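Local atomic coordinates of transcriptional regulator, HTH_3 family (Vibrio cholerae, PDB entry 1Y9Q), a protein that probably regulates transcription by binding DNA through a helix-turn-helix domain, and holds a zinc ion in a cupin domain, with D-methionine between the two domains. Residues V6-Q11 with S49-A54; T55-A60 with E105-T110; A69-A72 with L77-S80; R82-P85 with K91-T94. All coordinates share one frame; numbering follows the deposited sequence.

Contact 1: V6-Q11 with S49-A54; sequences VMFKSQ and SSPTIA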
loop_
_atom_site.group_PDB
_atom_site.type_symbol
_atom_site.label_atom_id
_atom_site.label_comp_id
_atom_site.label_asym_id
_atom_site.label_seq_id
_atom_site.Cartn_x
_atom_site.Cartn_y
_atom_site.Cartn_z
ATOM N N VAL A 6 4.249 -6.762 -25.893
ATOM C CA VAL A 6 5.611 -6.424 -26.286
ATOM C C VAL A 6 5.676 -4.966 -26.757
ATOM O O VAL A 6 6.642 -4.255 -26.468
ATOM C CB VAL A 6 6.126 -7.376 -27.408
ATOM C CG1 VAL A 6 5.145 -7.407 -28.585
ATOM C CG2 VAL A 6 7.498 -6.922 -27.877
HETATM N N MSE A 7 4.648 -4.520 -27.474
HETATM C CA MSE A 7 4.610 -3.140 -27.954
HETATM C C MSE A 7 4.477 -2.191 -26.768
HETATM O O MSE A 7 4.970 -1.064 -26.802
HETATM C CB MSE A 7 3.446 -2.934 -28.929
HETATM C CG MSE A 7 3.681 -3.538 -30.308
HETATM SE SE MSE A 7 5.372 -2.951 -31.071
HETATM C CE MSE A 7 4.865 -1.173 -31.637
ATOM N N PHE A 8 3.808 -2.661 -25.720
ATOM C CA PHE A 8 3.626 -1.872 -24.510
ATOM C C PHE A 8 5.002 -1.653 -23.902
ATOM O O PHE A 8 5.383 -0.524 -23.592
ATOM C CB PHE A 8 2.746 -2.625 -23.507
ATOM C CG PHE A 8 2.617 -1.940 -22.175
ATOM C CD1 PHE A 8 1.877 -0.770 -22.047
ATOM C CD2 PHE A 8 3.238 -2.467 -21.045
ATOM C CE1 PHE A 8 1.752 -0.130 -20.807
ATOM C CE2 PHE A 8 3.122 -1.838 -19.802
ATOM C CZ PHE A 8 2.375 -0.665 -19.684
ATOM N N LYS A 9 5.742 -2.748 -23.744
ATOM C CA LYS A 9 7.078 -2.702 -23.170
ATOM C C LYS A 9 7.987 -1.724 -23.891
ATOM O O LYS A 9 8.682 -0.940 -23.250
ATOM C CB LYS A 9 7.730 -4.089 -23.197
ATOM C CG LYS A 9 7.034 -5.132 -22.354
ATOM C CD LYS A 9 7.810 -6.441 -22.363
ATOM C CE LYS A 9 7.097 -7.507 -21.544
ATOM N NZ LYS A 9 7.865 -8.780 -21.520
ATOM N N SER A 10 7.989 -1.768 -25.221
ATOM C CA SER A 10 8.851 -0.873 -25.986
ATOM C C SER A 10 8.432 0.584 -25.837
ATOM O O SER A 10 9.282 1.473 -25.727
ATOM C CB SER A 10 8.866 -1.265 -27.465
ATOM O OG SER A 10 7.598 -1.095 -28.062
ATOM N N GLN A 11 7.129 0.832 -25.832
ATOM C CA GLN A 11 6.639 2.197 -25.679
ATOM C C GLN A 11 7.103 2.787 -24.348
ATOM O O GLN A 11 7.636 3.895 -24.300
ATOM C CB GLN A 11 5.112 2.233 -25.749
ATOM C CG GLN A 11 4.510 3.513 -25.188
ATOM C CD GLN A 11 4.954 4.765 -25.928
ATOM O OE1 GLN A 11 5.001 5.853 -25.348
ATOM N NE2 GLN A 11 5.265 4.622 -27.214
ATOM N N SER A 49 11.121 -6.164 -18.699
ATOM C CA SER A 49 10.034 -6.394 -17.759
ATOM C C SER A 49 8.871 -5.463 -18.048
ATOM O O SER A 49 9.065 -4.293 -18.385
ATOM C CB SER A 49 10.502 -6.180 -16.320
ATOM O OG SER A 49 10.448 -4.810 -15.969
ATOM N N SER A 50 7.664 -5.997 -17.919
ATOM C CA SER A 50 6.441 -5.240 -18.151
ATOM C C SER A 50 5.983 -4.612 -16.838
ATOM O O SER A 50 5.533 -5.309 -15.927
ATOM C CB SER A 50 5.352 -6.171 -18.688
ATOM O OG SER A 50 5.235 -7.321 -17.864
ATOM N N PRO A 51 6.094 -3.284 -16.723
ATOM C CA PRO A 51 5.682 -2.607 -15.495
ATOM C C PRO A 51 4.173 -2.580 -15.284
ATOM O O PRO A 51 3.395 -2.562 -16.233
ATOM C CB PRO A 51 6.271 -1.212 -15.660
ATOM C CG PRO A 51 6.196 -1.002 -17.142
ATOM C CD PRO A 51 6.675 -2.329 -17.683
ATOM N N THR A 52 3.770 -2.593 -14.023
ATOM C CA THR A 52 2.356 -2.550 -13.689
ATOM C C THR A 52 1.955 -1.082 -13.667
ATOM O O THR A 52 2.813 -0.194 -13.675
ATOM C CB THR A 52 2.102 -3.137 -12.298
ATOM O OG1 THR A 52 2.852 -2.392 -11.330
ATOM C CG2 THR A 52 2.533 -4.599 -12.251
ATOM N N ILE A 53 0.654 -0.832 -13.647
ATOM C CA ILE A 53 0.154 0.530 -13.599
ATOM C C ILE A 53 0.667 1.180 -12.319
ATOM O O ILE A 53 1.017 2.360 -12.306
ATOM C CB ILE A 53 -1.391 0.550 -13.603
ATOM C CG1 ILE A 53 -1.905 0.057 -14.960
ATOM C CG2 ILE A 53 -1.898 1.963 -13.291
ATOM C CD1 ILE A 53 -3.425 0.024 -15.090
ATOM N N ALA A 54 0.730 0.403 -11.244
ATOM C CA ALA A 54 1.196 0.935 -9.969
ATOM C C ALA A 54 2.662 1.353 -10.028
ATOM O O ALA A 54 3.054 2.364 -9.436
ATOM C CB ALA A 54 0.981 -0.089 -8.860
#
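F8 and P51 form the buried part of a contact within the helix-turn-helix domain, where helix 5-22 leans on the loop leading into helix 53-63. Two kinds of packing lie side by side here, one enclosed and one partly open to solvent, and no hydrogen bond crosses either of them.

On the enclosed side the F8 ring approaches P51 edge-on. The carbonyl oxygen of P51 sits near the plane of the ring, its O 3.7 Å from F8 CE2, so it faces the C-H rim and not the pi cloud, an approach that is probably mildly favourable. The pyrrolidine adds a looser apolar touch, P51 CG to F8 CE2 at 4.2 Å, the two side chains running alongside in opposed senses. F8 reaches the loop because its CG stands anti to the backbone N (chi1 174°). Around this pair, F84 sets its ring steeply against that of F8, while I12 and I44 pack on P51.

On the partly exposed side, K9 runs out fully extended beside S50 and offers only methylenes. The polar groups turn to other partners: the S50 hydroxyl is bonded to D86 OD1, and K9 NZ has a long, weak ion pair with D5. That leaves a purely van der Waals meeting of the aliphatic chain with the serine, in which S50 CB lies 3.6 Å from K9 CE and 4.2 Å from K9 CG.

Contact 2: T55-A60 with E105-T110; sequences TLWKIA and EIFEIT. With MED (D-methionine), chain C.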
loop_
_atom_site.group_PDB
_atom_site.type_symbol
_atom_site.label_atom_id
_atom_site.label_comp_id
_atom_site.label_asym_id
_atom_site.label_seq_id
_atom_site.Cartn_x
_atom_site.Cartn_y
_atom_site.Cartn_z
ATOM N N THR A 55 3.474 0.581 -10.741
ATOM C CA THR A 55 4.891 0.902 -10.857
ATOM C C THR A 55 5.062 2.165 -11.700
ATOM O O THR A 55 5.899 3.020 -11.392
ATOM C CB THR A 55 5.675 -0.269 -11.482
ATOM O OG1 THR A 55 5.646 -1.387 -10.587
ATOM C CG2 THR A 55 7.128 0.128 -11.719
ATOM N N LEU A 56 4.262 2.278 -12.760
ATOM C CA LEU A 56 4.300 3.453 -13.628
ATOM C C LEU A 56 4.037 4.721 -12.818
ATOM O O LEU A 56 4.740 5.719 -12.974
ATOM C CB LEU A 56 3.248 3.354 -14.735
ATOM C CG LEU A 56 3.646 2.707 -16.060
ATOM C CD1 LEU A 56 4.147 1.307 -15.815
ATOM C CD2 LEU A 56 2.454 2.699 -17.001
ATOM N N TRP A 57 3.015 4.691 -11.968
ATOM C CA TRP A 57 2.704 5.862 -11.153
ATOM C C TRP A 57 3.845 6.145 -10.184
ATOM O O TRP A 57 4.174 7.299 -9.908
ATOM C CB TRP A 57 1.403 5.661 -10.371
ATOM C CG TRP A 57 0.176 5.966 -11.174
ATOM C CD1 TRP A 57 -0.581 5.083 -11.892
ATOM C CD2 TRP A 57 -0.403 7.258 -11.386
ATOM N NE1 TRP A 57 -1.595 5.746 -12.539
ATOM C CE2 TRP A 57 -1.508 7.083 -12.247
ATOM C CE3 TRP A 57 -0.095 8.546 -10.933
ATOM C CZ2 TRP A 57 -2.307 8.152 -12.665
ATOM C CZ3 TRP A 57 -0.890 9.608 -11.346
ATOM C CH2 TRP A 57 -1.984 9.404 -12.204
ATOM N N LYS A 58 4.453 5.085 -9.672
ATOM C CA LYS A 58 5.553 5.239 -8.741
ATOM C C LYS A 58 6.710 5.970 -9.423
ATOM O O LYS A 58 7.313 6.874 -8.847
ATOM C CB LYS A 58 5.992 3.864 -8.245
ATOM C CG LYS A 58 6.849 3.897 -7.008
ATOM C CD LYS A 58 6.920 2.519 -6.372
ATOM C CE LYS A 58 7.787 2.542 -5.138
ATOM N NZ LYS A 58 7.887 1.196 -4.522
ATOM N N ILE A 59 7.007 5.579 -10.657
ATOM C CA ILE A 59 8.089 6.194 -11.416
ATOM C C ILE A 59 7.750 7.634 -11.783
ATOM O O ILE A 59 8.563 8.541 -11.580
ATOM C CB ILE A 59 8.387 5.387 -12.698
ATOM C CG1 ILE A 59 8.898 3.992 -12.318
ATOM C CG2 ILE A 59 9.415 6.123 -13.559
ATOM C CD1 ILE A 59 9.060 3.043 -13.495
ATOM N N ALA A 60 6.552 7.846 -12.327
ATOM C CA ALA A 60 6.123 9.192 -12.703
ATOM C C ALA A 60 6.211 10.120 -11.495
ATOM O O ALA A 60 6.704 11.248 -11.592
ATOM C CB ALA A 60 4.687 9.160 -13.241
ATOM N N GLU A 105 -5.556 15.540 -15.289
ATOM C CA GLU A 105 -5.429 14.303 -16.039
ATOM C C GLU A 105 -6.729 13.596 -15.662
ATOM O O GLU A 105 -6.993 13.415 -14.478
ATOM C CB GLU A 105 -4.227 13.537 -15.503
ATOM C CG GLU A 105 -3.669 12.518 -16.425
ATOM C CD GLU A 105 -2.281 12.101 -16.004
ATOM O OE1 GLU A 105 -1.389 12.127 -16.863
ATOM O OE2 GLU A 105 -2.085 11.748 -14.818
ATOM N N ILE A 106 -7.547 13.210 -16.640
ATOM C CA ILE A 106 -8.829 12.575 -16.322
ATOM C C ILE A 106 -9.036 11.201 -16.954
ATOM O O ILE A 106 -8.919 11.030 -18.174
ATOM C CB ILE A 106 -9.999 13.495 -16.729
ATOM C CG1 ILE A 106 -9.832 14.854 -16.047
ATOM C CG2 ILE A 106 -11.327 12.875 -16.333
ATOM C CD1 ILE A 106 -10.852 15.892 -16.479
ATOM N N PHE A 107 -9.376 10.232 -16.107
ATOM C CA PHE A 107 -9.580 8.859 -16.549
ATOM C C PHE A 107 -10.934 8.293 -16.152
ATOM O O PHE A 107 -11.571 8.760 -15.208
ATOM C CB PHE A 107 -8.534 7.941 -15.923
ATOM C CG PHE A 107 -7.134 8.438 -16.039
ATOM C CD1 PHE A 107 -6.390 8.208 -17.189
ATOM C CD2 PHE A 107 -6.545 9.121 -14.982
ATOM C CE1 PHE A 107 -5.073 8.649 -17.284
ATOM C CE2 PHE A 107 -5.233 9.568 -15.061
ATOM C CZ PHE A 107 -4.494 9.331 -16.216
ATOM N N GLU A 108 -11.356 7.269 -16.888
ATOM C CA GLU A 108 -12.581 6.545 -16.578
ATOM C C GLU A 108 -12.027 5.145 -16.348
ATOM O O GLU A 108 -11.503 4.524 -17.271
ATOM C CB GLU A 108 -13.561 6.554 -17.755
ATOM C CG GLU A 108 -14.885 5.904 -17.404
ATOM C CD GLU A 108 -15.986 6.227 -18.392
ATOM O OE1 GLU A 108 -16.339 7.420 -18.531
ATOM O OE2 GLU A 108 -16.501 5.284 -19.026
ATOM N N ILE A 109 -12.123 4.664 -15.115
ATOM C CA ILE A 109 -11.571 3.363 -14.740
ATOM C C ILE A 109 -12.614 2.277 -14.497
ATOM O O ILE A 109 -13.589 2.496 -13.784
ATOM C CB ILE A 109 -10.742 3.477 -13.440
ATOM C CG1 ILE A 109 -9.745 4.636 -13.544
ATOM C CG2 ILE A 109 -10.037 2.162 -13.152
ATOM C CD1 ILE A 109 -8.863 4.573 -14.760
ATOM N N THR A 110 -12.384 1.104 -15.078
ATOM C CA THR A 110 -13.284 -0.031 -14.899
ATOM C C THR A 110 -12.558 -1.140 -14.149
ATOM O O THR A 110 -11.546 -1.667 -14.618
ATOM C CB THR A 110 -13.774 -0.594 -16.246
ATOM O OG1 THR A 110 -14.486 0.422 -16.959
ATOM C CG2 THR A 110 -14.698 -1.790 -16.019
HETATM N N MED C . -4.419 7.481 -9.590
HETATM C CA MED C . -4.195 6.186 -10.297
HETATM C C MED C . -3.569 5.149 -9.355
HETATM O O MED C . -3.301 5.395 -8.170
HETATM C CB MED C . -5.540 5.690 -10.875
HETATM C CG MED C . -5.594 4.399 -11.667
HETATM S SD MED C . -4.678 4.729 -13.203
HETATM C CE MED C . -5.644 5.949 -13.978
HETATM O OXT MED C . -3.311 4.025 -9.783
#
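A buried contact made by side chains alone joins W57, on helix 53-63, to E105 and F107 on strand 104-111, close to the centre of the chain. The backbones stay well apart: W57 CA and E105 CA, the nearest pair, are 12.7 Å from each other, and the indole from one side and the strand's side chains from the other bridge the gap. Its six-membered ring meets F107 at the rim, with F107 CE2 near the indole plane and 4.0 Å from W57 CZ2. E105 comes in obliquely, OE2 lying 3.5 Å from W57 CH2, and its carboxylate stands almost perpendicular to the indole. That carboxylate is held by Y179 OH on OE2 and by S68 OG on OE1.

The helix belongs to the helix-turn-helix part and the strand to the antiparallel sheet of the cupin fold, so the contact is an interdomain seam, and D-methionine lies in it. MED CA lies over one face of the tryptophan, toward the rim, 3.4 Å from W57 CE2, while MED SD approaches W57 NE1 to 3.3 Å. The ligand's terminal methyl rests over one face of F107, MED CE 3.4 Å from F107 CD2 and displaced toward the rim of the ring. I109 closes on the same methyl, CD1 to MED CE at 3.6 Å. The indole also meets the imidazole of H122, which binds the zinc ion together with E128, H162 and Y164.

Contact 3: A69-A72 with L77-S80; sequences AFFA and LLSS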
loop_
_atom_site.group_PDB
_atom_site.type_symbol
_atom_site.label_atom_id
_atom_site.label_comp_id
_atom_site.label_asym_id
_atom_site.label_seq_id
_atom_site.Cartn_x
_atom_site.Cartn_y
_atom_site.Cartn_z
ATOM N N ALA A 69 2.652 11.539 -19.444
ATOM C CA ALA A 69 3.999 11.750 -19.968
ATOM C C ALA A 69 4.622 10.484 -20.552
ATOM O O ALA A 69 5.500 10.557 -21.417
ATOM C CB ALA A 69 4.900 12.315 -18.873
ATOM N N PHE A 70 4.173 9.325 -20.081
ATOM C CA PHE A 70 4.705 8.059 -20.579
ATOM C C PHE A 70 4.319 7.780 -22.031
ATOM O O PHE A 70 4.834 6.844 -22.644
ATOM C CB PHE A 70 4.239 6.899 -19.699
ATOM C CG PHE A 70 5.058 6.718 -18.458
ATOM C CD1 PHE A 70 4.486 6.877 -17.198
ATOM C CD2 PHE A 70 6.413 6.392 -18.547
ATOM C CE1 PHE A 70 5.253 6.716 -16.039
ATOM C CE2 PHE A 70 7.186 6.229 -17.399
ATOM C CZ PHE A 70 6.606 6.391 -16.140
ATOM N N PHE A 71 3.427 8.600 -22.578
ATOM C CA PHE A 71 2.964 8.430 -23.953
ATOM C C PHE A 71 3.127 9.697 -24.800
ATOM O O PHE A 71 2.631 9.772 -25.921
ATOM C CB PHE A 71 1.497 8.001 -23.923
ATOM C CG PHE A 71 1.247 6.790 -23.072
ATOM C CD1 PHE A 71 1.282 5.515 -23.623
ATOM C CD2 PHE A 71 1.029 6.922 -21.702
ATOM C CE1 PHE A 71 1.105 4.386 -22.821
ATOM C CE2 PHE A 71 0.852 5.805 -20.892
ATOM C CZ PHE A 71 0.891 4.531 -21.453
ATOM N N ALA A 72 3.848 10.677 -24.265
ATOM C CA ALA A 72 4.059 11.955 -24.939
ATOM C C ALA A 72 4.684 11.881 -26.331
ATOM O O ALA A 72 4.533 12.807 -27.126
ATOM C CB ALA A 72 4.896 12.864 -24.051
ATOM N N LEU A 77 -1.658 7.122 -28.743
ATOM C CA LEU A 77 -1.678 5.848 -28.028
ATOM C C LEU A 77 -2.495 5.858 -26.743
ATOM O O LEU A 77 -3.185 4.886 -26.429
ATOM C CB LEU A 77 -0.253 5.408 -27.688
ATOM C CG LEU A 77 0.681 5.078 -28.851
ATOM C CD1 LEU A 77 2.051 4.704 -28.303
ATOM C CD2 LEU A 77 0.097 3.938 -29.672
ATOM N N LEU A 78 -2.404 6.955 -26.002
ATOM C CA LEU A 78 -3.106 7.086 -24.732
ATOM C C LEU A 78 -4.618 6.859 -24.840
ATOM O O LEU A 78 -5.200 6.139 -24.027
ATOM C CB LEU A 78 -2.805 8.463 -24.132
ATOM C CG LEU A 78 -3.150 8.732 -22.666
ATOM C CD1 LEU A 78 -2.627 7.610 -21.781
ATOM C CD2 LEU A 78 -2.547 10.069 -22.257
ATOM N N SER A 79 -5.247 7.454 -25.849
ATOM C CA SER A 79 -6.691 7.309 -26.034
ATOM C C SER A 79 -7.117 5.892 -26.432
ATOM O O SER A 79 -8.301 5.562 -26.384
ATOM C CB SER A 79 -7.195 8.300 -27.089
ATOM O OG SER A 79 -6.711 7.963 -28.377
ATOM N N SER A 80 -6.156 5.061 -26.828
ATOM C CA SER A 80 -6.459 3.688 -27.230
ATOM C C SER A 80 -5.948 2.660 -26.223
ATOM O O SER A 80 -6.381 1.508 -26.224
ATOM C CB SER A 80 -5.856 3.395 -28.609
ATOM O OG SER A 80 -6.476 4.181 -29.612
#
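F71 packs against L77 and L78 in the connection between the helix-turn-helix domain and the cupin sheet, where a loop turns into the short helix 76-80. The contact shows how one aromatic ring can serve two consecutive residues, and side-chain torsions decide how it does so. F71 puts CG beside its backbone N and anti to its carbonyl carbon (chi1 -54°), which directs the ring at the helix. In L78, CG stands anti to the backbone N (chi1 -166°), and chi2 of 49° then turns CD1 to the phenyl group although the CB itself does not point there. The phenyl and the leucine branch meet nearly perpendicular in their courses.

The result is an off-centre CH-pi contact: L78 CD1 lies 4.2 Å from the centroid of the F71 ring, 30° from its normal. L77 contributes less, meeting the ring through its first side-chain carbon and not through its branched end, which leaves that end to pack on Q11 of helix 5-22. L78 also touches T94 and P97 of strand 90-99, so the same leucine bridges loop and sheet. The leucines divide the ring between its two ortho carbons, with L77 CB 4.3 Å from F71 CD1 and L78 CD1 3.7 Å from F71 CD2.

Contact 4: R82-P85 with K91-T94; sequences RSFP and KIHT. With MED (D-methionine), chain C.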
loop_
_atom_site.group_PDB
_atom_site.type_symbol
_atom_site.label_atom_id
_atom_site.label_comp_id
_atom_site.label_asym_id
_atom_site.label_seq_id
_atom_site.Cartn_x
_atom_site.Cartn_y
_atom_site.Cartn_z
ATOM N N ARG A 82 -6.304 0.968 -23.370
ATOM C CA ARG A 82 -7.315 0.647 -22.365
ATOM C C ARG A 82 -6.877 -0.493 -21.452
ATOM O O ARG A 82 -7.065 -0.433 -20.235
ATOM C CB ARG A 82 -8.631 0.251 -23.040
ATOM C CG ARG A 82 -8.616 0.342 -24.558
ATOM C CD ARG A 82 -9.486 -0.744 -25.184
ATOM N NE ARG A 82 -8.976 -2.081 -24.881
ATOM C CZ ARG A 82 -9.555 -3.213 -25.271
ATOM N NH1 ARG A 82 -10.674 -3.182 -25.985
ATOM N NH2 ARG A 82 -9.015 -4.381 -24.945
ATOM N N SER A 83 -6.292 -1.531 -22.040
ATOM C CA SER A 83 -5.859 -2.691 -21.271
ATOM C C SER A 83 -4.345 -2.842 -21.152
ATOM O O SER A 83 -3.662 -3.112 -22.139
ATOM C CB SER A 83 -6.440 -3.966 -21.891
ATOM O OG SER A 83 -7.854 -3.904 -21.966
ATOM N N PHE A 84 -3.827 -2.671 -19.940
ATOM C CA PHE A 84 -2.397 -2.823 -19.684
ATOM C C PHE A 84 -2.139 -4.308 -19.413
ATOM O O PHE A 84 -2.852 -4.935 -18.630
ATOM C CB PHE A 84 -1.977 -1.969 -18.483
ATOM C CG PHE A 84 -2.022 -0.485 -18.746
ATOM C CD1 PHE A 84 -3.203 0.131 -19.159
ATOM C CD2 PHE A 84 -0.883 0.297 -18.593
ATOM C CE1 PHE A 84 -3.249 1.502 -19.413
ATOM C CE2 PHE A 84 -0.916 1.671 -18.844
ATOM C CZ PHE A 84 -2.103 2.275 -19.257
ATOM N N PRO A 85 -1.106 -4.885 -20.050
ATOM C CA PRO A 85 -0.741 -6.299 -19.906
ATOM C C PRO A 85 -0.708 -6.920 -18.511
ATOM O O PRO A 85 -1.131 -8.064 -18.339
ATOM C CB PRO A 85 0.613 -6.384 -20.615
ATOM C CG PRO A 85 1.162 -5.000 -20.481
ATOM C CD PRO A 85 -0.047 -4.153 -20.766
ATOM N N LYS A 91 -9.208 -1.564 -16.375
ATOM C CA LYS A 91 -9.085 -0.951 -17.684
ATOM C C LYS A 91 -9.094 0.565 -17.548
ATOM O O LYS A 91 -9.925 1.125 -16.833
ATOM C CB LYS A 91 -10.221 -1.432 -18.586
ATOM C CG LYS A 91 -10.235 -2.947 -18.736
ATOM C CD LYS A 91 -11.151 -3.415 -19.850
ATOM C CE LYS A 91 -11.103 -4.934 -19.982
ATOM N NZ LYS A 91 -9.719 -5.436 -20.222
ATOM N N ILE A 92 -8.155 1.219 -18.227
ATOM C CA ILE A 92 -8.031 2.672 -18.171
ATOM C C ILE A 92 -8.483 3.356 -19.458
ATOM O O ILE A 92 -7.975 3.059 -20.538
ATOM C CB ILE A 92 -6.563 3.104 -17.926
ATOM C CG1 ILE A 92 -5.946 2.292 -16.789
ATOM C CG2 ILE A 92 -6.504 4.595 -17.604
ATOM C CD1 ILE A 92 -6.665 2.415 -15.477
ATOM N N HIS A 93 -9.440 4.270 -19.342
ATOM C CA HIS A 93 -9.913 5.019 -20.500
ATOM C C HIS A 93 -9.578 6.486 -20.244
ATOM O O HIS A 93 -10.252 7.154 -19.458
ATOM C CB HIS A 93 -11.424 4.865 -20.684
ATOM C CG HIS A 93 -11.964 5.611 -21.865
ATOM N ND1 HIS A 93 -13.296 5.947 -21.989
ATOM C CD2 HIS A 93 -11.352 6.098 -22.970
ATOM C CE1 HIS A 93 -13.478 6.611 -23.116
ATOM N NE2 HIS A 93 -12.313 6.718 -23.730
ATOM N N THR A 94 -8.534 6.986 -20.896
ATOM C CA THR A 94 -8.138 8.378 -20.704
ATOM C C THR A 94 -9.088 9.323 -21.436
ATOM O O THR A 94 -9.149 9.329 -22.665
ATOM C CB THR A 94 -6.693 8.623 -21.199
ATOM O OG1 THR A 94 -5.791 7.758 -20.495
ATOM C CG2 THR A 94 -6.281 10.074 -20.950
HETATM N N MED C . -4.419 7.481 -9.590
HETATM C CA MED C . -4.195 6.186 -10.297
HETATM C C MED C . -3.569 5.149 -9.355
HETATM O O MED C . -3.301 5.395 -8.170
HETATM C CB MED C . -5.540 5.690 -10.875
HETATM C CG MED C . -5.594 4.399 -11.667
HETATM S SD MED C . -4.678 4.729 -13.203
HETATM C CE MED C . -5.644 5.949 -13.978
HETATM O OXT MED C . -3.311 4.025 -9.783
#
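R82 and I92 join the loop after helix 76-80 to strand 90-99, an edge strand, within this chain, of an antiparallel cupin sheet. Backbone bonding comes first. I92 N donates to R82 O at 2.8 Å with an N-H...O angle of 154°, meeting the acceptor in the carbonyl plane on a lone pair. A CA-H...O contact runs the other way, R82 CA to I92 O at 3.1 Å and almost straight (171°).

The polar side chains gather at S83. K91 NZ donates to S83 OG at 3.0 Å, the lysine bending at its last torsion (chi4 -57°) to bring the ammonium group to the hydroxyl. R82 NH2 adds a weak bond to the same S83 OG. Two cationic groups thus share one oxygen, their nitrogens R82 NH2 and K91 NZ 4.9 Å apart; some repulsion between them is likely.

Apolar contacts occupy the interior. The F84 ring and the I92 side chain lie aslant to each other, and I53 of helix 53-63 packs on both. I92 connects this loop with the ligand pocket: its CG1 is 3.8 Å from F84 CE1, while its CD1 is 3.8 Å from the sulfur, SD, of the bound D-methionine.

Followed from the N terminus, the chain first closes a mostly helical loop with contact 1, which brings helix 5-22 to the loop leading into helix 53-63. Contact 2 opens directly afterwards on that same helix and spans a longer loop, to strand 104-111. Contacts 3 and 4 both lie within this span, one after the other, so no two contacts cross. Contact 3 closes a short loop into helix 76-80; contact 4 brings the following loop to strand 90-99, the sheet neighbour of 104-111. Q11 links contact 1 to contact 3, F8 and I53 link it to F84 of contact 4, and contacts 2 and 4 both touch D-methionine, tying the helical domain to the cupin sheet.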